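Long-range contact in alpha-fucosidase (PDB 2EAB), which probably releases alpha-1,2-linked L-fucose from glycans by hydrolysis, this chain being the catalytic fragment of a family 95 glycoside hydrolase: residues A[786-798]-A[872-884]. Numbering follows the deposited sequence.
Sequences TFTDTAGKKYVNY and VVTNADGASLLVF
The F787 ring lies with one face on L881, whose CG sits 3.6 Å from the ring centroid in a CH-pi contact almost on the normal; a water is offset over the opposite face. At the edge, F787 CZ comes to 3.2 Å from A879 O, a carbonyl already hydrogen-bonded to N875 N. The N875 amide is turned nearly parallel to this ring (7°), and its ND2 reaches the water that also takes the N-H of T788. With CG anti to the backbone N (chi1 -175°), F787 places its ring over L881 and its CE1/CZ end against N875. K793 NZ lies 4.1 Å above one face of the Y795 ring, toward the rim; at the edge, in plane, Y795 OH donates to D789 OD2 (3.0 Å), from above the carboxylate plane. V873 CG2 lies obliquely 3.7 Å from Y795 CZ; V883 CG2 touches Y795 CE1. T790 N donates to T874 O (3.0 Å), the one direct hydrogen bond between the segments, and a second water joins T788 O to A876 N. D789 OD1 and N875 OD1 accept the N-H of the residue just after each type I turn, K793 and A879. Both hairpins belong to the family 95 C-terminal domain: 786-788/794-796 packs on the edge hairpin of a mixed sheet, where 880-884 lies between outermost 871-874 and 847-851; Y798, touching L881 CD2, continues onto A848 and K850 of strand 847-851, its OH hydrogen-bonded to D695 OD2.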
# COMPACT_ATOMS: atom_id res chain seq x y z
N THR A 786 0.96 24.28 -1.12
CA THR A 786 0.43 25.55 -0.65
C THR A 786 0.91 26.66 -1.57
O THR A 786 2.11 26.78 -1.86
CB THR A 786 0.87 25.82 0.80
OG1 THR A 786 0.27 24.85 1.66
CG2 THR A 786 0.45 27.21 1.26
N PHE A 787 -0.04 27.45 -2.06
CA PHE A 787 0.18 28.56 -2.98
C PHE A 787 0.22 29.85 -2.16
O PHE A 787 -0.56 30.02 -1.22
CB PHE A 787 -1.00 28.60 -3.95
CG PHE A 787 -0.89 29.62 -5.06
CD1 PHE A 787 -0.41 29.25 -6.31
CD2 PHE A 787 -1.36 30.92 -4.88
CE1 PHE A 787 -0.36 30.18 -7.35
CE2 PHE A 787 -1.31 31.85 -5.91
CZ PHE A 787 -0.81 31.48 -7.15
N THR A 788 1.13 30.74 -2.53
CA THR A 788 1.20 32.05 -1.88
C THR A 788 1.10 33.12 -2.95
O THR A 788 1.98 33.22 -3.81
CB THR A 788 2.51 32.24 -1.09
OG1 THR A 788 2.65 31.17 -0.15
CG2 THR A 788 2.50 33.57 -0.33
N ASP A 789 0.04 33.92 -2.92
CA ASP A 789 -0.09 34.99 -3.90
C ASP A 789 0.84 36.16 -3.55
O ASP A 789 1.45 36.16 -2.49
CB ASP A 789 -1.55 35.40 -4.17
CG ASP A 789 -2.19 36.18 -3.04
OD1 ASP A 789 -1.49 36.77 -2.19
OD2 ASP A 789 -3.45 36.19 -3.00
N THR A 790 0.97 37.13 -4.45
CA THR A 790 1.93 38.22 -4.22
C THR A 790 1.55 39.14 -3.05
O THR A 790 2.40 39.87 -2.54
CB THR A 790 2.18 39.06 -5.48
OG1 THR A 790 0.93 39.61 -5.93
CG2 THR A 790 2.79 38.23 -6.60
N ALA A 791 0.28 39.08 -2.64
CA ALA A 791 -0.19 39.83 -1.47
C ALA A 791 0.12 39.10 -0.16
O ALA A 791 -0.09 39.64 0.93
CB ALA A 791 -1.68 40.11 -1.58
N GLY A 792 0.61 37.86 -0.27
CA GLY A 792 0.97 37.05 0.89
C GLY A 792 -0.09 36.07 1.35
O GLY A 792 0.11 35.36 2.33
N LYS A 793 -1.21 36.02 0.64
CA LYS A 793 -2.30 35.11 1.01
C LYS A 793 -1.96 33.68 0.63
O LYS A 793 -1.48 33.41 -0.47
CB LYS A 793 -3.61 35.56 0.37
CG LYS A 793 -4.82 34.70 0.70
CD LYS A 793 -5.25 34.80 2.16
CE LYS A 793 -6.52 33.99 2.42
NZ LYS A 793 -6.34 32.53 2.15
N LYS A 794 -2.21 32.76 1.56
CA LYS A 794 -1.90 31.35 1.35
C LYS A 794 -3.15 30.51 1.07
O LYS A 794 -4.21 30.73 1.66
CB LYS A 794 -1.10 30.79 2.53
CG LYS A 794 0.30 31.40 2.59
CD LYS A 794 1.18 30.83 3.68
CE LYS A 794 2.53 31.52 3.70
NZ LYS A 794 3.40 31.16 2.54
N TYR A 795 -3.00 29.56 0.15
CA TYR A 795 -4.06 28.63 -0.19
C TYR A 795 -3.48 27.23 -0.03
O TYR A 795 -2.65 26.79 -0.82
CB TYR A 795 -4.59 28.88 -1.61
CG TYR A 795 -4.93 30.33 -1.85
CD1 TYR A 795 -6.23 30.81 -1.74
CD2 TYR A 795 -3.92 31.25 -2.15
CE1 TYR A 795 -6.51 32.17 -1.94
CE2 TYR A 795 -4.19 32.59 -2.35
CZ TYR A 795 -5.48 33.04 -2.25
OH TYR A 795 -5.74 34.37 -2.45
N VAL A 796 -3.92 26.57 1.04
CA VAL A 796 -3.35 25.30 1.46
C VAL A 796 -4.09 24.16 0.78
O VAL A 796 -5.33 24.15 0.73
CB VAL A 796 -3.43 25.16 2.99
CG1 VAL A 796 -2.91 23.80 3.45
CG2 VAL A 796 -2.65 26.28 3.68
N ASN A 797 -3.34 23.19 0.27
CA ASN A 797 -3.90 22.02 -0.40
C ASN A 797 -4.77 22.41 -1.59
O ASN A 797 -5.86 21.87 -1.79
CB ASN A 797 -4.65 21.12 0.59
CG ASN A 797 -3.72 20.49 1.61
OD1 ASN A 797 -2.50 20.56 1.46
ND2 ASN A 797 -4.28 19.87 2.64
N TYR A 798 -4.29 23.36 -2.39
CA TYR A 798 -5.02 23.78 -3.57
C TYR A 798 -5.09 22.63 -4.58
O TYR A 798 -4.19 21.77 -4.64
CB TYR A 798 -4.41 25.04 -4.20
CG TYR A 798 -3.02 24.87 -4.78
CD1 TYR A 798 -2.85 24.47 -6.11
CD2 TYR A 798 -1.89 25.15 -4.03
CE1 TYR A 798 -1.59 24.32 -6.66
CE2 TYR A 798 -0.61 25.00 -4.57
CZ TYR A 798 -0.47 24.58 -5.89
OH TYR A 798 0.77 24.42 -6.46
N VAL A 872 -9.29 35.56 -9.29
CA VAL A 872 -8.01 35.07 -9.79
C VAL A 872 -6.92 35.66 -8.91
O VAL A 872 -6.82 36.89 -8.77
CB VAL A 872 -7.79 35.43 -11.28
CG1 VAL A 872 -6.40 35.01 -11.75
CG2 VAL A 872 -8.86 34.80 -12.16
N VAL A 873 -6.12 34.78 -8.30
CA VAL A 873 -4.96 35.20 -7.52
C VAL A 873 -3.69 34.70 -8.22
O VAL A 873 -3.72 33.66 -8.89
CB VAL A 873 -5.02 34.72 -6.04
CG1 VAL A 873 -6.23 35.33 -5.34
CG2 VAL A 873 -5.05 33.19 -5.95
N THR A 874 -2.60 35.44 -8.07
CA THR A 874 -1.38 35.16 -8.83
C THR A 874 -0.16 35.28 -7.93
O THR A 874 -0.10 36.15 -7.06
CB THR A 874 -1.28 36.12 -10.05
OG1 THR A 874 -2.48 36.00 -10.83
CG2 THR A 874 -0.09 35.77 -10.93
N ASN A 875 0.79 34.37 -8.12
CA ASN A 875 2.05 34.42 -7.38
C ASN A 875 3.15 35.15 -8.15
O ASN A 875 2.95 35.59 -9.29
CB ASN A 875 2.49 33.03 -6.89
CG ASN A 875 2.97 32.12 -8.00
OD1 ASN A 875 3.26 32.55 -9.12
ND2 ASN A 875 3.09 30.84 -7.69
N ALA A 876 4.31 35.29 -7.51
CA ALA A 876 5.42 36.05 -8.07
C ALA A 876 5.95 35.49 -9.38
O ALA A 876 6.55 36.23 -10.17
CB ALA A 876 6.53 36.20 -7.05
N ASP A 877 5.74 34.21 -9.63
CA ASP A 877 6.17 33.64 -10.90
C ASP A 877 5.06 33.53 -11.95
O ASP A 877 5.22 32.85 -12.96
CB ASP A 877 6.88 32.30 -10.73
CG ASP A 877 7.73 31.93 -11.94
OD1 ASP A 877 8.39 32.83 -12.51
OD2 ASP A 877 7.73 30.75 -12.33
N GLY A 878 3.95 34.22 -11.71
CA GLY A 878 2.88 34.30 -12.70
C GLY A 878 1.95 33.10 -12.78
O GLY A 878 1.19 32.98 -13.74
N ALA A 879 2.01 32.20 -11.80
CA ALA A 879 1.04 31.12 -11.70
C ALA A 879 -0.22 31.65 -11.04
O ALA A 879 -0.14 32.47 -10.13
CB ALA A 879 1.60 29.95 -10.91
N SER A 880 -1.38 31.19 -11.51
CA SER A 880 -2.67 31.67 -11.00
C SER A 880 -3.58 30.57 -10.48
O SER A 880 -3.52 29.42 -10.96
CB SER A 880 -3.41 32.46 -12.08
OG SER A 880 -2.79 33.71 -12.33
N LEU A 881 -4.41 30.92 -9.51
CA LEU A 881 -5.51 30.08 -9.06
C LEU A 881 -6.84 30.78 -9.28
O LEU A 881 -6.93 32.02 -9.20
CB LEU A 881 -5.41 29.76 -7.57
CG LEU A 881 -4.12 29.24 -6.94
CD1 LEU A 881 -4.38 28.99 -5.47
CD2 LEU A 881 -3.64 27.97 -7.61
N LEU A 882 -7.87 29.99 -9.54
CA LEU A 882 -9.26 30.41 -9.42
C LEU A 882 -9.73 30.07 -8.01
O LEU A 882 -9.62 28.91 -7.59
CB LEU A 882 -10.13 29.69 -10.43
CG LEU A 882 -10.00 30.15 -11.88
CD1 LEU A 882 -10.48 29.06 -12.83
CD2 LEU A 882 -10.77 31.45 -12.11
N VAL A 883 -10.24 31.06 -7.30
CA VAL A 883 -10.67 30.88 -5.92
C VAL A 883 -12.16 31.20 -5.81
O VAL A 883 -12.59 32.30 -6.18
CB VAL A 883 -9.86 31.78 -4.95
CG1 VAL A 883 -10.34 31.61 -3.51
CG2 VAL A 883 -8.37 31.48 -5.06
N PHE A 884 -12.93 30.25 -5.30
CA PHE A 884 -14.38 30.43 -5.19
C PHE A 884 -14.98 29.63 -4.05
O PHE A 884 -14.44 28.60 -3.65
CB PHE A 884 -15.09 30.14 -6.53
CG PHE A 884 -14.78 28.79 -7.13
CD1 PHE A 884 -15.68 27.73 -7.01
CD2 PHE A 884 -13.61 28.59 -7.87
CE1 PHE A 884 -15.41 26.49 -7.59
CE2 PHE A 884 -13.34 27.35 -8.45
CZ PHE A 884 -14.23 26.30 -8.31
O HOH W 1 2.80 29.94 -4.82
O HOH W 2 4.01 35.01 -4.60